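Local coordinates for hypothetical protein HP_0496 (PDB 2PZH), which hydrolyses the thioester bond of acyl-CoAs, acting on long-chain substrates from lauroyl- to stearoyl-CoA and on benzoyl-CoA, and may take part in phospholipid metabolism, at residues Val7-Thr12 / Ala62-Val67; Phe49-Ile54 / Ile109-Val114; Ile54-Phe59 / Lys103-Glu108; Leu68-Gln73 / Leu84-Tyr89. All blocks are in the same frame, centred on the assembly; numbering follows the deposited sequence.

Interactions 2, 3 and 4 lie in one curved antiparallel sheet, while interaction 1 joins two loops at one end of its strands. Interactions 2 and 3 are successive halves of the pairing between strands 47-58 and 102-114; they share Ile-54, and their centres are about 17 Å apart. Interaction 4 pairs strands 67-77 and 81-92, and because strand 81-92 also borders 102-114, its centre lies about 9 Å from that of interaction 3. Along the chain, interaction 4 falls between the segments of interaction 3, and those, apart from Ile-54, between the segments of interaction 2; interaction 1 interleaves with 2 and 3 and closes before 4 begins. The sheet wraps helix 22-36 in a hot-dog fold, and strand 47-58 continues it into the fourth subunit.

Interaction 1. Residues Val7-Thr12 / Ala62-Val67; sequences VYYEDT and ASLGQV
Val-7 pairs through its backbone with the type II turn Ser-63 to Gln-66: Val-7 N donates to Gln-66 O and Gly-65 N donates to Val-7 O, both at 2.9 Å. The Val-7 side chain lies over the turn, with CB 3.3 Å from Ser-63 O; CG1, set anti to the backbone N (chi1 175°), lies against the start of Leu-64, and CG2 faces Ala-62 CB. Leu-64 turns its isobutyl end back to Tyr-9. Its CD1 sits over the centre of one ring face, 4.0 Å from the centroid, while CD2 lies 3.6 Å from Tyr-9 CE2; Tyr-9 OH hydrogen-bonds Glu-43 of the second subunit. Each loop also has an internal brace. Tyr-8 N gives a nearly straight bond to Asp-11 OD2, and Ser-63 N reaches Gln-66 OE1 from above the plane of that carbonyl. Tyr-9 O takes both Thr-12 N and Thr-12 OG1, which arrive from the same face and close the short 3-10 turn just ahead of Asp-13, the predicted active-site residue. The contact thus joins the loop between strand 3-6 and helix 22-36 to the loop leading into strand 67-77, where Val-7 and Ala-62 pack on Leu-68.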
# COMPACT_ATOMS: atom_id res chain seq x y z
N VAL A 7 6.81 -2.68 12.41
CA VAL A 7 5.71 -3.34 11.68
C VAL A 7 4.38 -2.82 12.23
O VAL A 7 4.05 -3.02 13.40
CB VAL A 7 5.73 -4.89 11.80
CG1 VAL A 7 4.47 -5.50 11.09
CG2 VAL A 7 7.04 -5.45 11.23
N TYR A 8 3.64 -2.12 11.37
CA TYR A 8 2.35 -1.52 11.75
C TYR A 8 1.19 -2.30 11.14
O TYR A 8 1.41 -3.17 10.29
CB TYR A 8 2.29 -0.10 11.23
CG TYR A 8 3.26 0.82 11.90
CD1 TYR A 8 3.08 1.22 13.21
CD2 TYR A 8 4.39 1.28 11.21
CE1 TYR A 8 3.99 2.09 13.84
CE2 TYR A 8 5.31 2.12 11.83
CZ TYR A 8 5.10 2.52 13.14
OH TYR A 8 6.01 3.37 13.73
N TYR A 9 -0.03 -2.00 11.56
CA TYR A 9 -1.21 -2.71 10.96
C TYR A 9 -1.22 -2.68 9.44
O TYR A 9 -1.59 -3.67 8.79
CB TYR A 9 -2.53 -2.13 11.48
CG TYR A 9 -2.87 -2.54 12.89
CD1 TYR A 9 -2.80 -1.63 13.94
CD2 TYR A 9 -3.27 -3.84 13.17
CE1 TYR A 9 -3.11 -2.01 15.25
CE2 TYR A 9 -3.58 -4.22 14.47
CZ TYR A 9 -3.50 -3.31 15.50
OH TYR A 9 -3.80 -3.72 16.78
N GLU A 10 -0.82 -1.55 8.86
CA GLU A 10 -0.83 -1.39 7.41
C GLU A 10 0.08 -2.43 6.70
O GLU A 10 -0.11 -2.73 5.51
CB GLU A 10 -0.38 0.02 7.03
CG GLU A 10 1.10 0.24 7.31
CD GLU A 10 1.52 1.70 7.30
OE1 GLU A 10 1.21 2.42 8.27
OE2 GLU A 10 2.21 2.09 6.35
N ASP A 11 1.06 -2.94 7.44
CA ASP A 11 2.05 -3.85 6.90
C ASP A 11 1.62 -5.30 6.98
O ASP A 11 2.22 -6.17 6.36
CB ASP A 11 3.33 -3.74 7.70
CG ASP A 11 4.02 -2.38 7.53
OD1 ASP A 11 3.99 -1.81 6.42
OD2 ASP A 11 4.61 -1.91 8.52
N THR A 12 0.61 -5.58 7.80
CA THR A 12 0.24 -6.95 8.08
C THR A 12 -0.86 -7.42 7.13
O THR A 12 -1.53 -6.61 6.49
CB THR A 12 -0.26 -7.11 9.55
OG1 THR A 12 -1.47 -6.37 9.75
CG2 THR A 12 0.80 -6.59 10.54
N ALA A 62 7.66 -11.80 9.85
CA ALA A 62 7.55 -10.77 10.86
C ALA A 62 6.09 -10.45 11.17
O ALA A 62 5.20 -10.75 10.38
CB ALA A 62 8.29 -9.51 10.42
N SER A 63 5.85 -9.83 12.30
CA SER A 63 4.50 -9.59 12.74
C SER A 63 4.34 -8.26 13.46
O SER A 63 5.32 -7.57 13.74
CB SER A 63 4.02 -10.75 13.61
OG SER A 63 4.77 -10.87 14.79
N LEU A 64 3.08 -7.92 13.75
CA LEU A 64 2.72 -6.62 14.33
C LEU A 64 3.58 -6.22 15.52
O LEU A 64 3.75 -6.99 16.46
CB LEU A 64 1.27 -6.66 14.80
CG LEU A 64 0.69 -5.35 15.31
CD1 LEU A 64 0.52 -4.42 14.13
CD2 LEU A 64 -0.64 -5.57 16.07
N GLY A 65 4.10 -4.99 15.49
CA GLY A 65 4.80 -4.42 16.64
C GLY A 65 6.29 -4.71 16.69
O GLY A 65 7.01 -4.12 17.48
N GLN A 66 6.74 -5.64 15.88
CA GLN A 66 8.17 -5.94 15.82
C GLN A 66 8.95 -4.79 15.20
O GLN A 66 8.41 -3.98 14.45
CB GLN A 66 8.38 -7.24 15.04
CG GLN A 66 7.83 -8.45 15.79
CD GLN A 66 8.09 -9.76 15.08
OE1 GLN A 66 8.26 -9.80 13.86
NE2 GLN A 66 8.15 -10.83 15.85
N VAL A 67 10.23 -4.69 15.55
CA VAL A 67 11.14 -3.75 14.91
C VAL A 67 12.11 -4.54 14.06
O VAL A 67 12.73 -5.51 14.54
CB VAL A 67 11.87 -2.85 15.94
CG1 VAL A 67 12.85 -1.88 15.25
CG2 VAL A 67 10.79 -2.06 16.77

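Interaction 2. Residues Phe49-Ile54 / Ile109-Val114; sequences FVIRSI and IKFGFV
Phe-49 and Phe-113, a non-hydrogen-bonded pair, meet in a T-shaped stack: the edge of Phe-113 points at the face of Phe-49, with planes at 77° and centroids 4.8 Å apart. Phe-113 CD1 stands over the centre of the Phe-49 ring. On the same face of the sheet, Ile-51 slants across Ile-109, its CD1 pressed tightly to Ile-109 CG2 at 3.3 Å, whereas Ile-54 runs alongside Ile-109 and lays CD1 next to CG1. The other face carries Val-50 and Val-114, whose methyl ends meet tip to tip, Val-50 CG1 only 3.4 Å from Val-114 CG2. Arg-52 bends at chi2 (-61°), which carries its chain past Gly-112 until NH2 lies 3.8 Å from Val-114 CG1; one guanidinium face also rests on Val-50 CG2. Gly-112, which has no side chain, lies beneath this passage, its CA 4.1 Å from Arg-52 NE. One water accepts from Arg-52 NE at 2.9 Å and, weakly, from Lys-110 NZ, bridging two like charges. Gly-112 bonds Val-50 in both directions, while Lys-110 accepts from Arg-52 N through its O and donates to Ser-53 O through its N. Arg-52 and Ser-53 thus both oppose Lys-110, a classic beta bulge in this antiparallel pair of hot-dog strands.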
# COMPACT_ATOMS: atom_id res chain seq x y z
N PHE A 49 17.50 5.76 -11.06
CA PHE A 49 17.83 4.34 -10.91
C PHE A 49 16.64 3.51 -11.31
O PHE A 49 15.51 3.88 -11.02
CB PHE A 49 18.19 4.00 -9.46
CG PHE A 49 19.57 4.44 -9.08
CD1 PHE A 49 20.67 3.68 -9.45
CD2 PHE A 49 19.76 5.61 -8.36
CE1 PHE A 49 21.95 4.09 -9.10
CE2 PHE A 49 21.05 6.02 -8.01
CZ PHE A 49 22.14 5.26 -8.38
N VAL A 50 16.88 2.40 -11.97
CA VAL A 50 15.77 1.52 -12.32
C VAL A 50 16.10 0.10 -11.95
O VAL A 50 17.18 -0.41 -12.26
CB VAL A 50 15.35 1.63 -13.80
CG1 VAL A 50 14.81 3.02 -14.09
CG2 VAL A 50 16.49 1.26 -14.73
N ILE A 51 15.16 -0.52 -11.25
CA ILE A 51 15.32 -1.88 -10.81
C ILE A 51 15.25 -2.80 -12.03
O ILE A 51 14.35 -2.66 -12.87
CB ILE A 51 14.29 -2.22 -9.70
CG1 ILE A 51 14.48 -3.63 -9.14
CG2 ILE A 51 12.86 -1.96 -10.17
CD1 ILE A 51 14.02 -3.72 -7.68
N ARG A 52 16.23 -3.68 -12.13
CA ARG A 52 16.32 -4.65 -13.22
C ARG A 52 15.79 -6.00 -12.77
O ARG A 52 15.07 -6.66 -13.50
CB ARG A 52 17.78 -4.86 -13.65
CG ARG A 52 18.48 -3.64 -14.20
CD ARG A 52 17.78 -3.13 -15.43
NE ARG A 52 18.61 -2.20 -16.17
CZ ARG A 52 18.16 -1.39 -17.12
NH1 ARG A 52 16.87 -1.37 -17.42
NH2 ARG A 52 19.01 -0.57 -17.74
N SER A 53 16.18 -6.43 -11.58
CA SER A 53 15.83 -7.76 -11.15
C SER A 53 15.92 -7.90 -9.64
O SER A 53 16.66 -7.19 -8.98
CB SER A 53 16.72 -8.80 -11.82
OG SER A 53 18.08 -8.67 -11.36
N ILE A 54 15.16 -8.85 -9.12
CA ILE A 54 15.24 -9.14 -7.70
C ILE A 54 15.28 -10.65 -7.48
O ILE A 54 14.61 -11.42 -8.17
CB ILE A 54 14.08 -8.51 -6.91
CG1 ILE A 54 14.22 -8.89 -5.43
CG2 ILE A 54 12.74 -8.98 -7.43
CD1 ILE A 54 13.51 -7.94 -4.49
N ILE A 109 19.35 -7.38 -5.35
CA ILE A 109 18.65 -6.53 -6.30
C ILE A 109 19.64 -5.80 -7.18
O ILE A 109 20.61 -5.21 -6.67
CB ILE A 109 17.77 -5.51 -5.57
CG1 ILE A 109 16.84 -6.26 -4.60
CG2 ILE A 109 16.97 -4.68 -6.59
CD1 ILE A 109 16.18 -5.39 -3.54
N LYS A 110 19.40 -5.84 -8.48
CA LYS A 110 20.24 -5.17 -9.46
C LYS A 110 19.53 -3.93 -10.01
O LYS A 110 18.35 -3.98 -10.33
CB LYS A 110 20.56 -6.13 -10.60
CG LYS A 110 21.45 -5.57 -11.71
CD LYS A 110 21.84 -6.69 -12.68
CE LYS A 110 22.82 -6.22 -13.74
NZ LYS A 110 22.12 -5.66 -14.92
N PHE A 111 20.26 -2.82 -10.06
CA PHE A 111 19.75 -1.55 -10.54
C PHE A 111 20.61 -1.09 -11.71
O PHE A 111 21.82 -1.31 -11.70
CB PHE A 111 19.81 -0.49 -9.46
CG PHE A 111 19.09 -0.86 -8.20
CD1 PHE A 111 17.78 -0.50 -8.00
CD2 PHE A 111 19.75 -1.58 -7.21
CE1 PHE A 111 17.13 -0.86 -6.84
CE2 PHE A 111 19.11 -1.95 -6.06
CZ PHE A 111 17.80 -1.59 -5.87
N GLY A 112 19.98 -0.47 -12.69
CA GLY A 112 20.71 0.27 -13.72
C GLY A 112 20.44 1.75 -13.51
O GLY A 112 19.61 2.12 -12.69
N PHE A 113 21.16 2.60 -14.24
CA PHE A 113 20.85 4.03 -14.23
C PHE A 113 20.48 4.41 -15.66
O PHE A 113 21.10 3.95 -16.61
CB PHE A 113 22.04 4.85 -13.72
CG PHE A 113 21.66 6.22 -13.22
CD1 PHE A 113 21.10 6.37 -11.96
CD2 PHE A 113 21.87 7.35 -14.00
CE1 PHE A 113 20.75 7.64 -11.47
CE2 PHE A 113 21.53 8.61 -13.53
CZ PHE A 113 20.96 8.76 -12.26
N VAL A 114 19.42 5.20 -15.81
CA VAL A 114 18.88 5.48 -17.14
C VAL A 114 18.46 6.94 -17.27
O VAL A 114 18.17 7.60 -16.28
CB VAL A 114 17.67 4.56 -17.45
CG1 VAL A 114 18.11 3.09 -17.57
CG2 VAL A 114 16.60 4.71 -16.39
O HOH W 1 21.42 -2.84 -16.37

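Interaction 3. Residues Ile54-Phe59 / Lys103-Glu108; sequences IKADFF and KVFASE
Lys-103 lies across Phe-59 and covers one face of its ring: CE stands over the centre, 3.6 Å from the centroid, and NZ makes a cation-pi contact at 4.2 Å from it. A bend at chi3 (54°) folds the end of the lysine over the ring. Val-104 O accepts from Phe-59 N at 2.9 Å, with the donor well above the carbonyl plane, and a water links the same oxygen to Phe-59 O. Phe-105 follows, its CG turned anti to the backbone N (chi1 178°) and its ring beside that of Phe-58. The two form a T-shaped pair with planes at 69°, the edge of Phe-105 directed at the Phe-58 face and CE1 lying 3.6 Å from Phe-58 CE2. Phe-105 CZ also touches Ala-56 CB at 3.6 Å. Ala-106 exchanges two backbone bonds with Asp-57, and its CB faces Phe-59 CE2. Ser-107 CA makes a CA-H...O contact with Lys-55 O, and its CB meets Ile-54 CD1. Glu-108 ends the run with a reciprocal pair to Lys-55, the bond from Glu-108 N to Lys-55 O being 2.8 Å. Strand 47-58 uses its other edge to extend the sheet into the fourth subunit, where Lys-55 NZ donates to Ile-54 O of that chain. The chemistry is therefore divided: the rings of Phe-58 and Phe-105, with Ala-56, lie on the side of helix 22-36, where Phe-105 meets Tyr-23, while the opposite face is largely polar, and there the charge of Lys-103 is probably stabilised in part by the Phe-59 ring.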
# COMPACT_ATOMS: atom_id res chain seq x y z
N ILE A 54 15.16 -8.85 -9.12
CA ILE A 54 15.24 -9.14 -7.70
C ILE A 54 15.28 -10.65 -7.48
O ILE A 54 14.61 -11.42 -8.17
CB ILE A 54 14.08 -8.51 -6.91
CG1 ILE A 54 14.22 -8.89 -5.43
CG2 ILE A 54 12.74 -8.98 -7.43
CD1 ILE A 54 13.51 -7.94 -4.49
N LYS A 55 16.11 -11.06 -6.54
CA LYS A 55 16.08 -12.41 -6.05
C LYS A 55 15.81 -12.28 -4.56
O LYS A 55 16.55 -11.60 -3.86
CB LYS A 55 17.42 -13.10 -6.30
CG LYS A 55 17.47 -14.51 -5.77
CD LYS A 55 16.54 -15.40 -6.56
CE LYS A 55 16.08 -16.58 -5.73
NZ LYS A 55 15.15 -16.14 -4.66
N ALA A 56 14.73 -12.89 -4.09
CA ALA A 56 14.33 -12.76 -2.69
C ALA A 56 13.98 -14.11 -2.05
O ALA A 56 13.33 -14.97 -2.67
CB ALA A 56 13.19 -11.77 -2.54
N ASP A 57 14.43 -14.29 -0.82
CA ASP A 57 14.12 -15.46 -0.03
C ASP A 57 13.41 -15.02 1.23
O ASP A 57 13.75 -14.00 1.80
CB ASP A 57 15.42 -16.19 0.35
CG ASP A 57 16.09 -16.81 -0.85
OD1 ASP A 57 15.43 -17.59 -1.56
OD2 ASP A 57 17.29 -16.50 -1.09
N PHE A 58 12.41 -15.80 1.64
CA PHE A 58 11.61 -15.51 2.82
C PHE A 58 11.95 -16.49 3.92
O PHE A 58 12.09 -17.68 3.66
CB PHE A 58 10.13 -15.59 2.46
CG PHE A 58 9.73 -14.56 1.45
CD1 PHE A 58 9.94 -14.78 0.10
CD2 PHE A 58 9.19 -13.33 1.85
CE1 PHE A 58 9.60 -13.82 -0.85
CE2 PHE A 58 8.84 -12.37 0.91
CZ PHE A 58 9.06 -12.61 -0.45
N PHE A 59 12.15 -15.98 5.12
CA PHE A 59 12.51 -16.81 6.26
C PHE A 59 11.42 -16.68 7.32
O PHE A 59 10.24 -16.76 6.99
CB PHE A 59 13.90 -16.42 6.76
CG PHE A 59 14.96 -16.59 5.71
CD1 PHE A 59 15.54 -17.84 5.51
CD2 PHE A 59 15.37 -15.53 4.92
CE1 PHE A 59 16.51 -18.03 4.54
CE2 PHE A 59 16.36 -15.70 3.94
CZ PHE A 59 16.92 -16.96 3.75
N LYS A 103 16.50 -13.80 11.17
CA LYS A 103 16.36 -13.38 9.79
C LYS A 103 14.93 -13.56 9.31
O LYS A 103 14.30 -14.58 9.59
CB LYS A 103 17.29 -14.18 8.88
CG LYS A 103 17.41 -13.60 7.49
CD LYS A 103 18.65 -14.11 6.78
CE LYS A 103 18.72 -15.62 6.76
NZ LYS A 103 19.87 -16.06 5.89
N VAL A 104 14.44 -12.57 8.58
CA VAL A 104 13.07 -12.54 8.08
C VAL A 104 13.02 -12.62 6.55
O VAL A 104 12.09 -13.18 5.98
CB VAL A 104 12.38 -11.26 8.61
CG1 VAL A 104 11.05 -10.99 7.90
CG2 VAL A 104 12.17 -11.36 10.12
N PHE A 105 14.03 -12.05 5.88
CA PHE A 105 13.99 -11.82 4.45
C PHE A 105 15.38 -11.49 3.98
O PHE A 105 16.14 -10.85 4.71
CB PHE A 105 13.06 -10.62 4.20
CG PHE A 105 12.94 -10.19 2.76
CD1 PHE A 105 12.01 -10.80 1.92
CD2 PHE A 105 13.73 -9.16 2.24
CE1 PHE A 105 11.87 -10.41 0.58
CE2 PHE A 105 13.59 -8.74 0.91
CZ PHE A 105 12.65 -9.38 0.08
N ALA A 106 15.73 -11.95 2.78
CA ALA A 106 16.95 -11.48 2.14
C ALA A 106 16.65 -11.19 0.68
O ALA A 106 15.78 -11.84 0.07
CB ALA A 106 18.06 -12.50 2.26
N SER A 107 17.35 -10.23 0.10
CA SER A 107 17.22 -10.00 -1.34
C SER A 107 18.55 -9.63 -1.97
O SER A 107 19.47 -9.16 -1.31
CB SER A 107 16.18 -8.94 -1.65
OG SER A 107 16.50 -7.69 -1.05
N GLU A 108 18.64 -9.88 -3.27
CA GLU A 108 19.72 -9.37 -4.06
C GLU A 108 19.02 -8.65 -5.17
O GLU A 108 18.19 -9.23 -5.86
CB GLU A 108 20.56 -10.51 -4.64
CG GLU A 108 21.68 -10.03 -5.52
CD GLU A 108 22.55 -11.17 -6.05
OE1 GLU A 108 22.92 -12.06 -5.26
OE2 GLU A 108 22.89 -11.14 -7.25
O HOH W 2 9.46 -13.85 5.94

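Interaction 4. Residues Leu68-Gln73 / Leu84-Tyr89; sequences LEIRTQ and LFQEIY
Glu-69 OE2 is gripped by two nitrogens of Arg-71, NE at 2.7 Å and NH2 at 2.9 Å, in a side-on salt bridge to a single oxygen, and this holds the guanidinium flat over Tyr-89 across the strand pair. NE uses the anti lone pair of the carboxylate oxygen, although both nitrogens bond at rather bent angles. The guanidinium and ring planes are only 8° apart; NH1 lies over the ring centre, and Arg-71 CZ is 4.1 Å from the centroid, a stacked cation-pi contact. With CG beside the backbone N (chi1 -51°) and the chain extended to NE, Arg-71 reaches diagonally to Tyr-89 rather than to Glu-87, its direct partner. Next along this face, Gln-73 and Phe-85 run side by side, CG of the glutamine 3.8 Å from CB of the phenylalanine. The opposite face is more apolar. Ile-70 lies beside Ile-88, and Leu-68 CB meets Ile-88 CG2 at 3.7 Å. Thr-72 OG1 accepts from Gln-86 NE2 at 3.0 Å, while Thr-72 CG2 packs on Leu-84 CD2. The same Gln-86 amide bonds Cys-27 O through NE2 and Arg-31 through OE1, so its rotation is fixed from several directions. Reciprocal backbone bonds join Glu-69 to Tyr-89, Arg-71 to Glu-87 and Gln-73 to Phe-85. The hairpin of strands 67-77 and 81-92 thus lays its apolar face on helix 22-36, with Ile-70 on Ala-30 and Thr-72 on Phe-34, between strand 3-6 on one edge and strand 102-114 on the other.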
# COMPACT_ATOMS: atom_id res chain seq x y z
N LEU A 68 12.20 -4.17 12.80
CA LEU A 68 13.01 -4.90 11.84
C LEU A 68 14.21 -4.05 11.50
O LEU A 68 14.12 -2.84 11.41
CB LEU A 68 12.21 -5.18 10.56
CG LEU A 68 10.84 -5.86 10.74
CD1 LEU A 68 10.20 -6.21 9.40
CD2 LEU A 68 10.99 -7.11 11.62
N GLU A 69 15.35 -4.69 11.33
CA GLU A 69 16.55 -3.97 10.97
C GLU A 69 16.91 -4.35 9.55
O GLU A 69 17.03 -5.53 9.23
CB GLU A 69 17.68 -4.36 11.92
CG GLU A 69 18.97 -3.67 11.63
CD GLU A 69 19.96 -3.89 12.74
OE1 GLU A 69 19.99 -3.04 13.64
OE2 GLU A 69 20.68 -4.92 12.71
N ILE A 70 17.09 -3.35 8.69
CA ILE A 70 17.46 -3.60 7.32
C ILE A 70 18.96 -3.36 7.16
O ILE A 70 19.45 -2.25 7.37
CB ILE A 70 16.65 -2.73 6.32
CG1 ILE A 70 15.16 -2.98 6.50
CG2 ILE A 70 16.97 -3.14 4.93
CD1 ILE A 70 14.57 -2.26 7.65
N ARG A 71 19.67 -4.42 6.80
CA ARG A 71 21.11 -4.37 6.57
C ARG A 71 21.47 -4.39 5.08
O ARG A 71 21.08 -5.29 4.33
CB ARG A 71 21.76 -5.53 7.33
CG ARG A 71 21.33 -5.57 8.77
CD ARG A 71 21.94 -6.74 9.55
NE ARG A 71 21.36 -6.81 10.90
CZ ARG A 71 21.48 -7.85 11.73
NH1 ARG A 71 22.17 -8.93 11.36
NH2 ARG A 71 20.91 -7.80 12.92
N THR A 72 22.21 -3.38 4.64
CA THR A 72 22.49 -3.22 3.22
C THR A 72 24.00 -3.28 2.90
O THR A 72 24.80 -2.66 3.60
CB THR A 72 21.93 -1.89 2.73
OG1 THR A 72 20.53 -1.82 3.03
CG2 THR A 72 22.13 -1.73 1.24
N GLN A 73 24.35 -4.00 1.85
CA GLN A 73 25.74 -4.02 1.38
C GLN A 73 25.84 -4.00 -0.16
O GLN A 73 24.93 -4.45 -0.84
CB GLN A 73 26.51 -5.19 1.99
CG GLN A 73 26.23 -6.55 1.41
CD GLN A 73 27.10 -7.62 2.05
OE1 GLN A 73 27.69 -7.40 3.11
NE2 GLN A 73 27.20 -8.78 1.40
N LEU A 84 22.90 -4.79 -5.01
CA LEU A 84 22.87 -4.67 -3.56
C LEU A 84 22.36 -5.95 -2.93
O LEU A 84 21.45 -6.60 -3.46
CB LEU A 84 21.94 -3.54 -3.13
CG LEU A 84 22.40 -2.10 -3.32
CD1 LEU A 84 22.21 -1.69 -4.74
CD2 LEU A 84 21.62 -1.15 -2.41
N PHE A 85 22.93 -6.29 -1.78
CA PHE A 85 22.39 -7.35 -0.97
C PHE A 85 21.72 -6.74 0.25
O PHE A 85 22.33 -5.93 0.94
CB PHE A 85 23.49 -8.31 -0.52
CG PHE A 85 22.97 -9.47 0.27
CD1 PHE A 85 21.97 -10.27 -0.25
CD2 PHE A 85 23.46 -9.75 1.54
CE1 PHE A 85 21.46 -11.33 0.47
CE2 PHE A 85 22.96 -10.82 2.26
CZ PHE A 85 21.97 -11.61 1.72
N GLN A 86 20.48 -7.12 0.50
CA GLN A 86 19.78 -6.60 1.66
C GLN A 86 19.14 -7.72 2.45
O GLN A 86 18.46 -8.58 1.89
CB GLN A 86 18.73 -5.55 1.25
CG GLN A 86 19.37 -4.29 0.64
CD GLN A 86 18.36 -3.23 0.30
OE1 GLN A 86 17.70 -3.30 -0.73
NE2 GLN A 86 18.27 -2.21 1.15
N GLU A 87 19.38 -7.69 3.76
CA GLU A 87 18.80 -8.67 4.67
C GLU A 87 18.00 -7.95 5.73
O GLU A 87 18.39 -6.88 6.21
CB GLU A 87 19.89 -9.49 5.37
CG GLU A 87 20.55 -10.51 4.48
CD GLU A 87 21.53 -11.40 5.25
OE1 GLU A 87 21.78 -12.54 4.80
OE2 GLU A 87 22.05 -10.96 6.29
N ILE A 88 16.90 -8.57 6.14
CA ILE A 88 16.07 -7.99 7.18
C ILE A 88 16.06 -8.95 8.36
O ILE A 88 15.76 -10.14 8.20
CB ILE A 88 14.62 -7.74 6.67
CG1 ILE A 88 14.65 -6.82 5.44
CG2 ILE A 88 13.70 -7.23 7.80
CD1 ILE A 88 13.27 -6.49 4.85
N TYR A 89 16.37 -8.42 9.53
CA TYR A 89 16.30 -9.17 10.77
C TYR A 89 15.31 -8.55 11.72
O TYR A 89 15.26 -7.31 11.86
CB TYR A 89 17.66 -9.17 11.46
CG TYR A 89 18.63 -10.22 10.94
CD1 TYR A 89 19.26 -10.07 9.71
CD2 TYR A 89 18.91 -11.34 11.70
CE1 TYR A 89 20.16 -11.07 9.26
CE2 TYR A 89 19.79 -12.30 11.27
CZ TYR A 89 20.41 -12.17 10.06
OH TYR A 89 21.29 -13.20 9.71